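Local atomic coordinates of putative NAD(P)H-flavin oxidoreductase (Neisseria meningitidis serogroup A / serotype 4A, PDB entry 6WT2), a protein that binds FMN and probably uses NADH or NADPH to reduce nitro compounds, as other members of the nitroreductase family do. Residues Asp8-Gln11 with Val12-Ala15. Numbering follows the deposited sequence.
Sequences DREQ and VLSA
Val12 donates its backbone N-H to the carbonyl oxygen of Asp8, with 2.9 Å between Val12 N and Asp8 O, and so closes the first turn of helix 9-16. Asp8 itself stands at the N-cap, where a short carboxylate suits the place: its OD1 accepts from Glu10 N at 3.1 Å, on the anti side and tilted out of the carboxylate plane, and satisfies an amide at the helix start, where no carbonyl of a preceding helical turn is available. The beta-branched side chain of Val12 keeps CG2 beside its own backbone N, and this brings CG2 to 3.6 Å from Asp8 O. Val12 is buried, packing against Phe38 of the second subunit; Arg9 packs on the same Phe38, and its guanidinium forms a salt bridge with Asp35 of the second subunit.

Leu13 continues the pattern with a nearly straight bond to Arg9 O (N-H...O 173°). Leu13 CB rests 3.4 Å from Arg9 O. Leucine suits a helix because it branches only at CG, clear of the backbone. Leu13 CD2 lies 4.2 Å from Glu10 OE1, a loose contact of methyl and carboxylate.

Ser14 grips Glu10 O twice. Ser14 N reaches Glu10 O at 2.9 Å from above the carbonyl plane. Ser14 OG lies 3.0 Å from Glu10 O, on the opposite face. With chi1 at -77°, the hydroxyl folds back beside its own backbone N, and a small polar side chain can thus satisfy itself within the helix.

Ala15 bonds through N to Gln11 O at 3.0 Å. Its single methyl fits a buried position close to Leu7 of the second subunit, which Gln11 also touches. Consecutive i to i+4 bonds behind an aspartate N-cap are the signature of an alpha-helix start, here the N-terminal helix of a nitroreductase-family subunit, set against its dimer partner.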
loop_
_atom_site.group_PDB
_atom_site.type_symbol
_atom_site.label_atom_id
_atom_site.label_comp_id
_atom_site.label_asym_id
_atom_site.label_seq_id
_atom_site.Cartn_x
_atom_site.Cartn_y
_atom_site.Cartn_z
ATOM N N ASP A 8 -23.545 -0.720 2.447
ATOM C CA ASP A 8 -23.645 0.325 3.455
ATOM C C ASP A 8 -22.303 0.473 4.169
ATOM O O ASP A 8 -21.624 -0.519 4.455
ATOM C CB ASP A 8 -24.757 0.007 4.450
ATOM C CG ASP A 8 -25.100 1.192 5.333
ATOM O OD1 ASP A 8 -24.419 1.389 6.366
ATOM O OD2 ASP A 8 -26.034 1.949 4.977
ATOM N N ARG A 9 -21.914 1.722 4.445
ATOM C CA ARG A 9 -20.579 1.965 4.984
ATOM C C ARG A 9 -20.391 1.336 6.364
ATOM O O ARG A 9 -19.267 0.979 6.727
ATOM C CB ARG A 9 -20.278 3.470 5.038
ATOM C CG ARG A 9 -21.074 4.256 6.059
ATOM C CD ARG A 9 -20.450 5.632 6.320
ATOM N NE ARG A 9 -20.961 6.206 7.563
ATOM C CZ ARG A 9 -21.968 7.068 7.627
ATOM N NH1 ARG A 9 -22.571 7.470 6.517
ATOM N NH2 ARG A 9 -22.374 7.526 8.799
ATOM N N GLU A 10 -21.459 1.190 7.150
ATOM C CA GLU A 10 -21.289 0.532 8.443
ATOM C C GLU A 10 -21.020 -0.957 8.267
ATOM O O GLU A 10 -20.286 -1.553 9.065
ATOM C CB GLU A 10 -22.511 0.762 9.329
ATOM C CG GLU A 10 -22.729 2.219 9.724
ATOM C CD GLU A 10 -21.711 2.748 10.740
ATOM O OE1 GLU A 10 -20.796 1.997 11.153
ATOM O OE2 GLU A 10 -21.834 3.932 11.132
ATOM N N GLN A 11 -21.605 -1.558 7.223
ATOM C CA GLN A 11 -21.307 -2.939 6.857
ATOM C C GLN A 11 -19.872 -3.077 6.364
ATOM O O GLN A 11 -19.169 -4.031 6.726
ATOM C CB GLN A 11 -22.300 -3.401 5.783
ATOM C CG GLN A 11 -22.144 -4.831 5.269
ATOM C CD GLN A 11 -23.150 -5.161 4.157
ATOM O OE1 GLN A 11 -23.773 -4.264 3.576
ATOM N NE2 GLN A 11 -23.310 -6.446 3.862
ATOM N N VAL A 12 -19.416 -2.128 5.542
ATOM C CA VAL A 12 -18.027 -2.145 5.090
ATOM C C VAL A 12 -17.079 -2.053 6.279
ATOM O O VAL A 12 -16.175 -2.881 6.442
ATOM C CB VAL A 12 -17.773 -1.014 4.084
ATOM C CG1 VAL A 12 -16.280 -0.890 3.792
ATOM C CG2 VAL A 12 -18.565 -1.267 2.813
ATOM N N LEU A 13 -17.270 -1.039 7.126
ATOM C CA LEU A 13 -16.389 -0.864 8.277
ATOM C C LEU A 13 -16.399 -2.099 9.177
ATOM O O LEU A 13 -15.339 -2.551 9.635
ATOM C CB LEU A 13 -16.804 0.386 9.059
ATOM C CG LEU A 13 -15.947 0.802 10.255
ATOM C CD1 LEU A 13 -14.533 1.145 9.809
ATOM C CD2 LEU A 13 -16.595 1.967 11.000
ATOM N N SER A 14 -17.586 -2.665 9.434
ATOM C CA SER A 14 -17.671 -3.839 10.300
ATOM C C SER A 14 -16.865 -5.004 9.733
ATOM O O SER A 14 -16.181 -5.718 10.476
ATOM C CB SER A 14 -19.128 -4.253 10.492
ATOM O OG SER A 14 -19.782 -3.407 11.404
ATOM N N ALA A 15 -16.936 -5.214 8.416
ATOM C CA ALA A 15 -16.200 -6.322 7.813
ATOM C C ALA A 15 -14.704 -6.025 7.754
ATOM O O ALA A 15 -13.881 -6.921 7.974
ATOM C CB ALA A 15 -16.754 -6.612 6.420
#